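Fructose 1-phosphate kinase (PDB 2JG5) probably phosphorylates fructose 1-phosphate to fructose 1,6-bisphosphate with ATP, or tagatose 6-phosphate to its bisphosphate, as a sugar kinase of the pfkB family. Local coordinates at residues V235-K240 and E292-Q297; Q271-G276 and S296-S301; G276-T279 and L285-R288; V216-G219 and A223-I226. All coordinates share one frame; numbering follows the deposited sequence.

Interaction 1 (V235-K240 and E292-Q297); sequences VNPQGK and EKIKSQ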
ATOM      1  N   VAL A 235      -2.396 -30.492 -25.533  1.00 33.19           N
ATOM      2  CA  VAL A 235      -1.014 -30.657 -25.125  1.00 34.12           C
ATOM      3  C   VAL A 235      -0.253 -29.380 -25.504  1.00 35.12           C
ATOM      4  O   VAL A 235      -0.177 -29.012 -26.679  1.00 35.36           O
ATOM      5  CB  VAL A 235      -0.389 -31.923 -25.778  1.00 34.07           C
ATOM      6  CG1 VAL A 235       1.118 -31.824 -25.832  1.00 34.20           C
ATOM      7  CG2 VAL A 235      -0.823 -33.193 -25.039  1.00 33.75           C
ATOM      8  N   ASN A 236       0.293 -28.695 -24.504  1.00 35.99           N
ATOM      9  CA  ASN A 236       1.015 -27.452 -24.754  1.00 36.85           C
ATOM     10  C   ASN A 236       2.511 -27.667 -24.988  1.00 37.69           C
ATOM     11  O   ASN A 236       3.072 -28.668 -24.524  1.00 37.69           O
ATOM     12  CB  ASN A 236       0.756 -26.418 -23.636  1.00 36.93           C
ATOM     13  CG  ASN A 236       0.964 -26.976 -22.233  1.00 36.36           C
ATOM     14  OD1 ASN A 236       0.002 -27.213 -21.507  1.00 36.81           O
ATOM     15  ND2 ASN A 236       2.215 -27.165 -21.840  1.00 36.28           N
ATOM     16  N   PRO A 237       3.166 -26.731 -25.710  1.00 38.35           N
ATOM     17  CA  PRO A 237       4.613 -26.847 -25.904  1.00 38.97           C
ATOM     18  C   PRO A 237       5.358 -26.801 -24.573  1.00 39.54           C
ATOM     19  O   PRO A 237       4.918 -26.135 -23.634  1.00 39.72           O
ATOM     20  CB  PRO A 237       4.959 -25.612 -26.749  1.00 38.85           C
ATOM     21  CG  PRO A 237       3.841 -24.664 -26.515  1.00 38.58           C
ATOM     22  CD  PRO A 237       2.628 -25.524 -26.362  1.00 38.29           C
ATOM     23  N   GLN A 238       6.456 -27.536 -24.480  1.00 40.35           N
ATOM     24  CA  GLN A 238       7.299 -27.454 -23.303  1.00 41.14           C
ATOM     25  C   GLN A 238       8.105 -26.152 -23.342  1.00 41.32           C
ATOM     26  O   GLN A 238       8.260 -25.535 -24.402  1.00 41.32           O
ATOM     27  CB  GLN A 238       8.219 -28.679 -23.201  1.00 41.47           C
ATOM     28  CG  GLN A 238       7.756 -29.734 -22.181  1.00 42.35           C
ATOM     29  CD  GLN A 238       6.660 -30.669 -22.699  1.00 43.59           C
ATOM     30  OE1 GLN A 238       5.678 -30.238 -23.324  1.00 44.30           O
ATOM     31  NE2 GLN A 238       6.820 -31.962 -22.423  1.00 42.73           N
ATOM     32  N   GLY A 239       8.589 -25.729 -22.179  1.00 41.37           N
ATOM     33  CA  GLY A 239       9.406 -24.530 -22.080  1.00 41.37           C
ATOM     34  C   GLY A 239       9.659 -24.181 -20.636  1.00 41.37           C
ATOM     35  O   GLY A 239       9.060 -24.774 -19.734  1.00 41.36           O
ATOM     36  N   LYS A 240      10.557 -23.221 -20.415  1.00 41.40           N
ATOM     37  CA  LYS A 240      10.824 -22.721 -19.070  1.00 41.24           C
ATOM     38  C   LYS A 240       9.600 -21.996 -18.522  1.00 40.92           C
ATOM     39  O   LYS A 240       9.215 -20.928 -19.011  1.00 41.07           O
ATOM     40  CB  LYS A 240      12.057 -21.807 -19.039  1.00 41.23           C
ATOM     41  CG  LYS A 240      12.267 -21.081 -17.691  1.00 41.35           C
ATOM     42  CD  LYS A 240      13.531 -20.138 -17.819  1.00 41.33           C
ATOM     43  CE  LYS A 240      13.361 -19.060 -16.511  1.00 41.26           C
ATOM     44  NZ  LYS A 240      15.084 -19.211 -15.879  1.00 41.22           N
ATOM     45  N   GLU A 292      -1.101 -16.250 -29.532  1.00 31.57           N
ATOM     46  CA  GLU A 292      -1.277 -16.709 -30.913  1.00 31.98           C
ATOM     47  C   GLU A 292      -0.142 -17.612 -31.357  1.00 32.34           C
ATOM     48  O   GLU A 292      -0.373 -18.639 -31.995  1.00 32.44           O
ATOM     49  CB  GLU A 292      -1.384 -15.529 -31.882  1.00 31.75           C
ATOM     50  CG  GLU A 292      -2.559 -14.609 -31.617  1.00 32.51           C
ATOM     51  CD  GLU A 292      -3.894 -15.332 -31.602  1.00 32.52           C
ATOM     52  OE1 GLU A 292      -4.045 -16.321 -32.341  1.00 33.28           O
ATOM     53  OE2 GLU A 292      -4.796 -14.899 -30.858  1.00 33.18           O
ATOM     54  N   LYS A 293       1.079 -17.213 -31.017  1.00 32.78           N
ATOM     55  CA  LYS A 293       2.272 -18.013 -31.265  1.00 33.23           C
ATOM     56  C   LYS A 293       2.088 -19.394 -30.665  1.00 33.32           C
ATOM     57  O   LYS A 293       2.357 -20.393 -31.324  1.00 33.59           O
ATOM     58  CB  LYS A 293       3.490 -17.330 -30.639  1.00 33.33           C
ATOM     59  CG  LYS A 293       4.837 -17.977 -30.944  1.00 34.27           C
ATOM     60  CD  LYS A 293       5.961 -16.938 -30.839  1.00 36.03           C
ATOM     61  CE  LYS A 293       5.932 -15.944 -32.014  1.00 36.74           C
ATOM     62  NZ  LYS A 293       6.961 -14.872 -31.900  1.00 36.85           N
ATOM     63  N   ILE A 294       1.591 -19.436 -29.431  1.00 33.52           N
ATOM     64  CA  ILE A 294       1.494 -20.682 -28.678  1.00 33.77           C
ATOM     65  C   ILE A 294       0.372 -21.626 -29.137  1.00 33.85           C
ATOM     66  O   ILE A 294       0.568 -22.837 -29.135  1.00 34.12           O
ATOM     67  CB  ILE A 294       1.479 -20.440 -27.143  1.00 33.67           C
ATOM     68  CG1 ILE A 294       2.878 -20.005 -26.692  1.00 33.55           C
ATOM     69  CG2 ILE A 294       1.004 -21.684 -26.388  1.00 33.21           C
ATOM     70  CD1 ILE A 294       3.145 -20.159 -25.222  1.00 34.30           C
ATOM     71  N   LYS A 295      -0.778 -21.090 -29.548  1.00 34.01           N
ATOM     72  CA  LYS A 295      -1.877 -21.963 -29.986  1.00 34.03           C
ATOM     73  C   LYS A 295      -1.650 -22.670 -31.325  1.00 34.00           C
ATOM     74  O   LYS A 295      -2.267 -23.697 -31.592  1.00 34.29           O
ATOM     75  CB  LYS A 295      -3.250 -21.280 -29.895  1.00 34.24           C
ATOM     76  CG  LYS A 295      -3.598 -20.280 -30.956  1.00 33.94           C
ATOM     77  CD  LYS A 295      -4.824 -19.535 -30.484  1.00 33.98           C
ATOM     78  CE  LYS A 295      -5.594 -18.929 -31.629  1.00 34.24           C
ATOM     79  NZ  LYS A 295      -6.726 -18.142 -31.109  1.00 32.59           N
ATOM     80  N   SER A 296      -0.746 -22.139 -32.143  1.00 34.21           N
ATOM     81  CA  SER A 296      -0.253 -22.862 -33.314  1.00 34.43           C
ATOM     82  C   SER A 296       0.476 -24.128 -32.860  1.00 34.59           C
ATOM     83  O   SER A 296       0.600 -25.095 -33.616  1.00 34.62           O
ATOM     84  CB  SER A 296       0.711 -21.991 -34.118  1.00 34.38           C
ATOM     85  OG  SER A 296       0.189 -20.694 -34.308  1.00 34.33           O
ATOM     86  N   GLN A 297       0.937 -24.112 -31.607  1.00 34.61           N
ATOM     87  CA  GLN A 297       1.792 -25.160 -31.063  1.00 34.34           C
ATOM     88  C   GLN A 297       1.025 -26.147 -30.196  1.00 33.89           C
ATOM     89  O   GLN A 297       1.519 -27.232 -29.895  1.00 33.72           O
ATOM     90  CB  GLN A 297       2.924 -24.533 -30.251  1.00 34.46           C
ATOM     91  CG  GLN A 297       3.870 -23.663 -31.071  1.00 34.83           C
ATOM     92  CD  GLN A 297       4.967 -23.052 -30.229  1.00 34.96           C
ATOM     93  OE1 GLN A 297       4.701 -22.262 -29.322  1.00 36.32           O
ATOM     94  NE2 GLN A 297       6.211 -23.419 -30.522  1.00 35.54           N
TER
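P237 lays the CG and CD edge of its ring against the base of the Q297 side chain, with P237 CG 3.8 Å from Q297 CB. The two side chains run at about a right angle, and the amide at the far end of the glutamine is turned so that Q297 OE1 lies 3.8 Å from P237 CG. With chi1 at -63° and the chain extended beyond CG, Q297 passes across the proline instead of turning from it. I294 completes the patch: its CG2, anti to the backbone N, reaches P237 CG at 4.1 Å. No hydrogen bond links the two segments, so contact rests on shape, and a rigid, largely apolar proline ring suits such a partly covered place.

Bonds within each segment hold the partners in place. Q297 N bonds to I294 O at 2.8 Å, a turn that brings both residues to the same proline. S296 OG hydrogen-bonds to E292 O one turn back, and K295 NZ reaches E292 OE1 at 3.5 Å as well as Q271 of helix 265-280. On the other segment N236 ND2 makes a weak bond to P237 O.

Behind the proline, N236 and I294 both rest on T277 of helix 265-280. V235, closing strand 230-235, pairs through its backbone with T299 of strand 299-303, so loop, helix 288-295 and sheet edge meet here.

Interaction 2 (Q271-G276 and S296-S301); sequences QAVACG and SQVTIS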
ATOM      1  N   GLN A 271      -7.358 -22.354 -27.591  1.00 28.16           N
ATOM      2  CA  GLN A 271      -7.107 -20.970 -27.176  1.00 28.35           C
ATOM      3  C   GLN A 271      -6.913 -20.882 -25.656  1.00 28.34           C
ATOM      4  O   GLN A 271      -6.011 -20.199 -25.178  1.00 28.75           O
ATOM      5  CB  GLN A 271      -8.260 -20.060 -27.627  1.00 28.25           C
ATOM      6  CG  GLN A 271      -8.197 -18.631 -27.112  1.00 27.99           C
ATOM      7  CD  GLN A 271      -8.761 -17.644 -28.099  1.00 28.89           C
ATOM      8  OE1 GLN A 271      -8.076 -17.230 -29.034  1.00 28.62           O
ATOM      9  NE2 GLN A 271     -10.020 -17.249 -27.900  1.00 29.84           N
ATOM     10  N   ALA A 272      -7.756 -21.607 -24.921  1.00 28.63           N
ATOM     11  CA  ALA A 272      -7.713 -21.675 -23.469  1.00 28.06           C
ATOM     12  C   ALA A 272      -6.353 -22.152 -22.954  1.00 28.37           C
ATOM     13  O   ALA A 272      -5.752 -21.502 -22.090  1.00 28.23           O
ATOM     14  CB  ALA A 272      -8.830 -22.563 -22.962  1.00 27.81           C
ATOM     15  N   VAL A 273      -5.865 -23.265 -23.508  1.00 28.33           N
ATOM     16  CA  VAL A 273      -4.570 -23.842 -23.122  1.00 28.02           C
ATOM     17  C   VAL A 273      -3.381 -22.967 -23.553  1.00 28.14           C
ATOM     18  O   VAL A 273      -2.406 -22.810 -22.804  1.00 27.99           O
ATOM     19  CB  VAL A 273      -4.430 -25.329 -23.584  1.00 27.85           C
ATOM     20  CG1 VAL A 273      -3.048 -25.854 -23.314  1.00 27.57           C
ATOM     21  CG2 VAL A 273      -5.457 -26.209 -22.861  1.00 27.67           C
ATOM     22  N   ALA A 274      -3.472 -22.388 -24.749  1.00 28.13           N
ATOM     23  CA  ALA A 274      -2.462 -21.428 -25.220  1.00 27.95           C
ATOM     24  C   ALA A 274      -2.318 -20.265 -24.246  1.00 27.85           C
ATOM     25  O   ALA A 274      -1.202 -19.889 -23.897  1.00 28.04           O
ATOM     26  CB  ALA A 274      -2.808 -20.901 -26.610  1.00 27.63           C
ATOM     27  N   CYS A 275      -3.449 -19.707 -23.813  1.00 27.65           N
ATOM     28  CA  CYS A 275      -3.456 -18.604 -22.847  1.00 27.66           C
ATOM     29  C   CYS A 275      -2.751 -18.913 -21.529  1.00 27.99           C
ATOM     30  O   CYS A 275      -1.899 -18.139 -21.077  1.00 28.09           O
ATOM     31  CB  CYS A 275      -4.885 -18.151 -22.572  1.00 27.77           C
ATOM     32  SG  CYS A 275      -5.640 -17.396 -23.985  1.00 25.98           S
ATOM     33  N   GLY A 276      -3.113 -20.046 -20.923  1.00 28.35           N
ATOM     34  CA  GLY A 276      -2.527 -20.488 -19.667  1.00 28.61           C
ATOM     35  C   GLY A 276      -1.053 -20.817 -19.792  1.00 28.67           C
ATOM     36  O   GLY A 276      -0.280 -20.605 -18.858  1.00 28.45           O
ATOM     37  N   SER A 296      -0.746 -22.139 -32.143  1.00 34.21           N
ATOM     38  CA  SER A 296      -0.253 -22.862 -33.314  1.00 34.43           C
ATOM     39  C   SER A 296       0.476 -24.128 -32.860  1.00 34.59           C
ATOM     40  O   SER A 296       0.600 -25.095 -33.616  1.00 34.62           O
ATOM     41  CB  SER A 296       0.711 -21.991 -34.118  1.00 34.38           C
ATOM     42  OG  SER A 296       0.189 -20.694 -34.308  1.00 34.33           O
ATOM     43  N   GLN A 297       0.937 -24.112 -31.607  1.00 34.61           N
ATOM     44  CA  GLN A 297       1.792 -25.160 -31.063  1.00 34.34           C
ATOM     45  C   GLN A 297       1.025 -26.147 -30.196  1.00 33.89           C
ATOM     46  O   GLN A 297       1.519 -27.232 -29.895  1.00 33.72           O
ATOM     47  CB  GLN A 297       2.924 -24.533 -30.251  1.00 34.46           C
ATOM     48  CG  GLN A 297       3.870 -23.663 -31.071  1.00 34.83           C
ATOM     49  CD  GLN A 297       4.967 -23.052 -30.229  1.00 34.96           C
ATOM     50  OE1 GLN A 297       4.701 -22.262 -29.322  1.00 36.32           O
ATOM     51  NE2 GLN A 297       6.211 -23.419 -30.522  1.00 35.54           N
ATOM     52  N   VAL A 298      -0.176 -25.758 -29.784  1.00 33.56           N
ATOM     53  CA  VAL A 298      -1.004 -26.606 -28.939  1.00 33.01           C
ATOM     54  C   VAL A 298      -1.675 -27.652 -29.818  1.00 32.88           C
ATOM     55  O   VAL A 298      -2.317 -27.326 -30.821  1.00 32.60           O
ATOM     56  CB  VAL A 298      -2.053 -25.777 -28.129  1.00 33.10           C
ATOM     57  CG1 VAL A 298      -3.010 -26.686 -27.358  1.00 32.51           C
ATOM     58  CG2 VAL A 298      -1.355 -24.819 -27.177  1.00 32.57           C
ATOM     59  N   THR A 299      -1.493 -28.912 -29.450  1.00 32.86           N
ATOM     60  CA  THR A 299      -2.149 -30.010 -30.150  1.00 33.06           C
ATOM     61  C   THR A 299      -3.504 -30.321 -29.522  1.00 33.04           C
ATOM     62  O   THR A 299      -3.657 -30.296 -28.293  1.00 33.35           O
ATOM     63  CB  THR A 299      -1.269 -31.255 -30.155  1.00 33.06           C
ATOM     64  OG1 THR A 299       0.006 -30.906 -30.703  1.00 33.10           O
ATOM     65  CG2 THR A 299      -1.890 -32.354 -31.007  1.00 33.14           C
ATOM     66  N   ILE A 300      -4.477 -30.601 -30.387  1.00 32.81           N
ATOM     67  CA  ILE A 300      -5.843 -30.935 -29.985  1.00 32.56           C
ATOM     68  C   ILE A 300      -6.177 -32.333 -30.481  1.00 32.15           C
ATOM     69  O   ILE A 300      -5.972 -32.650 -31.655  1.00 32.57           O
ATOM     70  CB  ILE A 300      -6.859 -29.885 -30.538  1.00 32.74           C
ATOM     71  CG1 ILE A 300      -6.741 -28.549 -29.786  1.00 32.63           C
ATOM     72  CG2 ILE A 300      -8.306 -30.419 -30.560  1.00 32.52           C
ATOM     73  CD1 ILE A 300      -6.848 -28.632 -28.260  1.00 31.53           C
ATOM     74  N   SER A 301      -6.676 -33.172 -29.581  1.00 31.41           N
ATOM     75  CA  SER A 301      -7.067 -34.527 -29.933  1.00 30.80           C
ATOM     76  C   SER A 301      -8.355 -34.900 -29.235  1.00 30.18           C
ATOM     77  O   SER A 301      -8.559 -34.551 -28.069  1.00 29.90           O
ATOM     78  CB  SER A 301      -5.971 -35.509 -29.532  1.00 30.90           C
ATOM     79  OG  SER A 301      -4.755 -35.154 -30.157  1.00 32.07           O
TER
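V298 sets its two methyl branches on helix 265-280 in different ways: CG1 meets the side chain of V273, CG2 the backbone and methyl of A274. The first contact is methyl to methyl, with V298 CG1 4.1 Å from V273 CG1. The two valines share one rotamer, chi1 174° in each, which places CG1 opposite the backbone N; the side chains meet at a slant, and CG1 to CG1 is their closest approach. The second branch drops onto the next residue of the helix, V298 CG2 lying 4.0 Å from A274 N and 4.2 Å from A274 CB. Alanine fits there because its single methyl leaves the helix backbone within reach, and the 6.5 Å between the CA atoms of A274 and V298 records how near the two chains come.

The helix belongs to the layer that covers the four-stranded antiparallel sheet in the C-terminal part of this ribokinase-like fold. V298 sits just before the outermost strand 299-303, whose T299 and S301 pair through the backbone with V235 and K233 of strand 230-235. V273 also touches A234 of strand 230-235 and N236 in the loop after it, and its beta-branched shape fills the layer between helix and strands. A274 has I294 and K295 of helix 288-295 against it as well. V298 O accepts a hydrogen bond from Q270 NE2, a polar grip beside an otherwise apolar contact.

Interaction 3 (G276-T279 and L285-R288); sequences GTAT and LATR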
ATOM      1  N   GLY A 276      -3.113 -20.046 -20.923  1.00 28.35           N
ATOM      2  CA  GLY A 276      -2.527 -20.488 -19.667  1.00 28.61           C
ATOM      3  C   GLY A 276      -1.053 -20.817 -19.792  1.00 28.67           C
ATOM      4  O   GLY A 276      -0.280 -20.605 -18.858  1.00 28.45           O
ATOM      5  N   THR A 277      -0.670 -21.336 -20.954  1.00 29.02           N
ATOM      6  CA  THR A 277       0.723 -21.634 -21.239  1.00 29.20           C
ATOM      7  C   THR A 277       1.511 -20.347 -21.415  1.00 29.61           C
ATOM      8  O   THR A 277       2.528 -20.149 -20.752  1.00 29.34           O
ATOM      9  CB  THR A 277       0.867 -22.517 -22.482  1.00 29.31           C
ATOM     10  OG1 THR A 277       0.065 -23.691 -22.310  1.00 29.17           O
ATOM     11  CG2 THR A 277       2.334 -22.931 -22.692  1.00 28.90           C
ATOM     12  N   ALA A 278       1.024 -19.475 -22.298  1.00 30.18           N
ATOM     13  CA  ALA A 278       1.683 -18.203 -22.594  1.00 30.75           C
ATOM     14  C   ALA A 278       1.927 -17.327 -21.345  1.00 30.96           C
ATOM     15  O   ALA A 278       3.001 -16.732 -21.202  1.00 31.38           O
ATOM     16  CB  ALA A 278       0.905 -17.447 -23.654  1.00 30.87           C
ATOM     17  N   THR A 279       0.944 -17.279 -20.450  1.00 31.16           N
ATOM     18  CA  THR A 279       1.066 -16.637 -19.133  1.00 31.45           C
ATOM     19  C   THR A 279       2.180 -17.267 -18.313  1.00 31.66           C
ATOM     20  O   THR A 279       3.071 -16.561 -17.826  1.00 32.03           O
ATOM     21  CB  THR A 279      -0.271 -16.714 -18.341  1.00 31.47           C
ATOM     22  OG1 THR A 279      -1.256 -15.944 -19.020  1.00 30.44           O
ATOM     23  CG2 THR A 279      -0.115 -16.167 -16.926  1.00 31.83           C
ATOM     24  N   LEU A 285       0.721 -11.511 -17.113  1.00 34.48           N
ATOM     25  CA  LEU A 285      -0.244 -12.118 -18.011  1.00 33.93           C
ATOM     26  C   LEU A 285       0.252 -12.018 -19.449  1.00 33.82           C
ATOM     27  O   LEU A 285       1.009 -11.111 -19.800  1.00 33.70           O
ATOM     28  CB  LEU A 285      -1.604 -11.446 -17.858  1.00 33.41           C
ATOM     29  CG  LEU A 285      -2.238 -11.477 -16.464  1.00 32.79           C
ATOM     30  CD1 LEU A 285      -3.618 -10.864 -16.538  1.00 30.53           C
ATOM     31  CD2 LEU A 285      -2.330 -12.891 -15.926  1.00 31.42           C
ATOM     32  N   ALA A 286      -0.192 -12.951 -20.279  1.00 34.00           N
ATOM     33  CA  ALA A 286       0.352 -13.099 -21.623  1.00 34.17           C
ATOM     34  C   ALA A 286      -0.045 -11.955 -22.546  1.00 34.14           C
ATOM     35  O   ALA A 286      -1.119 -11.372 -22.412  1.00 34.15           O
ATOM     36  CB  ALA A 286      -0.085 -14.423 -22.215  1.00 34.18           C
ATOM     37  N   THR A 287       0.840 -11.640 -23.484  1.00 34.09           N
ATOM     38  CA  THR A 287       0.513 -10.732 -24.570  1.00 33.75           C
ATOM     39  C   THR A 287      -0.287 -11.512 -25.616  1.00 33.63           C
ATOM     40  O   THR A 287      -0.301 -12.750 -25.601  1.00 33.33           O
ATOM     41  CB  THR A 287       1.789 -10.122 -25.207  1.00 33.85           C
ATOM     42  OG1 THR A 287       2.598 -11.166 -25.764  1.00 33.78           O
ATOM     43  CG2 THR A 287       2.598  -9.341 -24.163  1.00 33.29           C
ATOM     44  N   ARG A 288      -0.956 -10.779 -26.503  1.00 33.50           N
ATOM     45  CA  ARG A 288      -1.729 -11.358 -27.600  1.00 33.39           C
ATOM     46  C   ARG A 288      -0.865 -12.208 -28.529  1.00 33.06           C
ATOM     47  O   ARG A 288      -1.278 -13.297 -28.935  1.00 32.86           O
ATOM     48  CB  ARG A 288      -2.450 -10.254 -28.394  1.00 33.53           C
ATOM     49  CG  ARG A 288      -3.390 -10.767 -29.499  1.00 34.16           C
ATOM     50  CD  ARG A 288      -4.473 -11.694 -28.933  1.00 34.97           C
ATOM     51  NE  ARG A 288      -5.397 -12.183 -29.952  1.00 35.37           N
ATOM     52  CZ  ARG A 288      -6.406 -11.477 -30.463  1.00 35.61           C
ATOM     53  NH1 ARG A 288      -6.642 -10.232 -30.066  1.00 34.52           N
ATOM     54  NH2 ARG A 288      -7.184 -12.027 -31.389  1.00 36.17           N
TER
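In the turn that joins helix 265-280 to helix 288-295, A286 folds back on A278 and T279 near the end of the first helix, and the CA atoms of T279 and A286 come within 4.4 Å. The alanines meet methyl to methyl: A278 CB stands 3.5 Å from A286 CB, tighter than usual van der Waals contact. A286 CB is equally near the helix backbone, 3.5 Å from T279 N. Residues with only a methyl group suit such a close approach, and A290 and I294 of the second helix also lie against A278.

T279 divides its two branches between polar and apolar work. A chi1 of -65° turns OG1 back beside its own backbone N and sends CG2 the other way, toward L285. CG2 packs at 4.1 Å from L285 CD2, and T279 and L285 run alongside each other in the same direction. L285 carries on to N41, R44 and V45 of helix 38-48, bringing a third helix into touch. T279 OG1 receives A286 N in a weak bond, 3.4 Å long and bent to 141°. Its strongest polar partner is S250 OG on helix 247-260, and C275 O one turn back in its own helix is another. Next in the chain, T287 takes the N-cap position of helix 288-295, with OG1 weakly bonded to A290 N.

One buried hydroxyl is thus shared by three partners, of which C275 O can only accept and A286 N only donate. Threonine suits the place because its methyl stays in apolar surroundings while its hydroxyl serves as both donor and acceptor.

Interaction 4 (V216-G219 and A223-I226); sequences VSLG and AIYI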
ATOM      1  N   VAL A 216     -10.130 -29.896 -17.018  1.00 31.48           N
ATOM      2  CA  VAL A 216      -9.273 -30.395 -15.961  1.00 31.91           C
ATOM      3  C   VAL A 216      -7.836 -30.015 -16.290  1.00 32.92           C
ATOM      4  O   VAL A 216      -7.280 -30.432 -17.318  1.00 32.92           O
ATOM      5  CB  VAL A 216      -9.417 -31.913 -15.748  1.00 31.82           C
ATOM      6  CG1 VAL A 216      -8.531 -32.373 -14.600  1.00 31.51           C
ATOM      7  CG2 VAL A 216     -10.853 -32.276 -15.464  1.00 31.52           C
ATOM      8  N   SER A 217      -7.251 -29.204 -15.416  1.00 33.49           N
ATOM      9  CA  SER A 217      -5.904 -28.719 -15.600  1.00 34.34           C
ATOM     10  C   SER A 217      -4.900 -29.793 -15.205  1.00 34.54           C
ATOM     11  O   SER A 217      -5.004 -30.404 -14.138  1.00 34.84           O
ATOM     12  CB  SER A 217      -5.693 -27.448 -14.775  1.00 34.61           C
ATOM     13  OG  SER A 217      -4.440 -26.848 -15.073  1.00 36.30           O
ATOM     14  N   LEU A 218      -3.934 -30.028 -16.083  1.00 34.85           N
ATOM     15  CA  LEU A 218      -2.891 -31.014 -15.842  1.00 35.24           C
ATOM     16  C   LEU A 218      -1.523 -30.346 -15.737  1.00 35.74           C
ATOM     17  O   LEU A 218      -0.487 -31.011 -15.787  1.00 35.79           O
ATOM     18  CB  LEU A 218      -2.898 -32.076 -16.946  1.00 35.13           C
ATOM     19  CG  LEU A 218      -4.247 -32.711 -17.295  1.00 34.76           C
ATOM     20  CD1 LEU A 218      -4.122 -33.538 -18.573  1.00 33.86           C
ATOM     21  CD2 LEU A 218      -4.793 -33.548 -16.139  1.00 33.26           C
ATOM     22  N   GLY A 219      -1.534 -29.023 -15.579  1.00 36.41           N
ATOM     23  CA  GLY A 219      -0.312 -28.234 -15.447  1.00 36.73           C
ATOM     24  C   GLY A 219       0.454 -28.214 -16.753  1.00 37.13           C
ATOM     25  O   GLY A 219      -0.132 -27.998 -17.819  1.00 37.20           O
ATOM     26  N   ALA A 223      -4.213 -30.114 -20.660  1.00 33.65           N
ATOM     27  CA  ALA A 223      -5.532 -30.095 -20.035  1.00 33.02           C
ATOM     28  C   ALA A 223      -6.488 -31.023 -20.762  1.00 32.43           C
ATOM     29  O   ALA A 223      -6.252 -31.403 -21.905  1.00 32.40           O
ATOM     30  CB  ALA A 223      -6.100 -28.666 -20.002  1.00 32.79           C
ATOM     31  N   ILE A 224      -7.570 -31.385 -20.090  1.00 32.03           N
ATOM     32  CA  ILE A 224      -8.615 -32.173 -20.718  1.00 31.80           C
ATOM     33  C   ILE A 224      -9.963 -31.490 -20.568  1.00 32.15           C
ATOM     34  O   ILE A 224     -10.364 -31.101 -19.468  1.00 32.39           O
ATOM     35  CB  ILE A 224      -8.663 -33.628 -20.188  1.00 31.68           C
ATOM     36  CG1 ILE A 224      -7.352 -34.351 -20.540  1.00 30.14           C
ATOM     37  CG2 ILE A 224      -9.888 -34.367 -20.752  1.00 31.21           C
ATOM     38  CD1 ILE A 224      -7.203 -35.707 -19.960  1.00 28.68           C
ATOM     39  N   TYR A 225     -10.644 -31.335 -21.695  1.00 32.31           N
ATOM     40  CA  TYR A 225     -12.003 -30.835 -21.704  1.00 32.23           C
ATOM     41  C   TYR A 225     -12.926 -32.047 -21.716  1.00 32.18           C
ATOM     42  O   TYR A 225     -12.698 -32.983 -22.485  1.00 31.93           O
ATOM     43  CB  TYR A 225     -12.238 -29.959 -22.940  1.00 32.09           C
ATOM     44  CG  TYR A 225     -13.693 -29.608 -23.157  1.00 31.97           C
ATOM     45  CD1 TYR A 225     -14.233 -28.425 -22.643  1.00 31.65           C
ATOM     46  CD2 TYR A 225     -14.535 -30.473 -23.853  1.00 31.84           C
ATOM     47  CE1 TYR A 225     -15.567 -28.111 -22.838  1.00 31.55           C
ATOM     48  CE2 TYR A 225     -15.870 -30.174 -24.045  1.00 31.75           C
ATOM     49  CZ  TYR A 225     -16.376 -28.994 -23.542  1.00 31.84           C
ATOM     50  OH  TYR A 225     -17.701 -28.710 -23.745  1.00 32.39           O
ATOM     51  N   ILE A 226     -13.948 -32.034 -20.861  1.00 32.10           N
ATOM     52  CA  ILE A 226     -14.937 -33.118 -20.831  1.00 32.63           C
ATOM     53  C   ILE A 226     -16.375 -32.597 -20.978  1.00 33.31           C
ATOM     54  O   ILE A 226     -16.799 -31.701 -20.244  1.00 33.14           O
ATOM     55  CB  ILE A 226     -14.848 -34.008 -19.545  1.00 32.21           C
ATOM     56  CG1 ILE A 226     -13.424 -34.499 -19.282  1.00 31.90           C
ATOM     57  CG2 ILE A 226     -15.802 -35.198 -19.644  1.00 31.69           C
ATOM     58  CD1 ILE A 226     -12.599 -33.584 -18.390  1.00 29.63           C
TER
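V216 and I224 exchange two backbone hydrogen bonds. V216 N reaches I224 O at 2.7 Å with an angle of 168°, and I224 N returns to V216 O at 2.9 Å and 162°. V216 O is used a second time, by the CA-H of A223 at 3.2 Å from CA to O, a weaker and more bent contact. The neighbouring pair, S217 with A223, is non-hydrogen-bonded.

The segments are the two strands of a beta hairpin, 214-217 and 223-226, at one side of the four-stranded antiparallel sheet of this ribokinase-like fold. G219, in the turn, has a positive phi, which glycine accommodates easily. S217 continues the backbone pairing outward to P180 and K182, while A223 pairs with A234 of strand 230-235.

Apolar contacts gather on the face that carries V216 and I224. V216 CG2, which chi1 of -178° sets beside the backbone N, meets I226 CD1 at 3.6 Å. L218 leans over the strand from beyond its end, CD1 lying 3.9 Å from I224 CG1 and also near A223 CA. Beta-branched V216 and I224 thus each pack against a side chain across the hairpin, and both also touch V199 of helix 196-208, which covers them. On the reverse face, A223 gives F269 and V273 of helix 265-280 a short side chain to close in on.

In the fold
Interactions 1 and 2 are nearest, their centres 6 Å apart, sharing S296 and Q297 and joined where V235 N meets T299 O at 3.0 Å. Interaction 3, nested in the chain loop that interaction 1 closes, touches it through T277: N236 CB lies 3.1 Å from T277 OG1. Helix 265-280 runs through interactions 2 and 3, and its V273 also reaches interaction 4, V273 CG2 lying 3.8 Å from A223 CB. Interactions 3 and 4, with centres about 17 Å apart, do not touch. No ligand marks the active site, but helix 247-260, which S250 ties to interaction 3, begins with the G-x-G-D signature of pfkB kinases, where relatives bind phosphate groups.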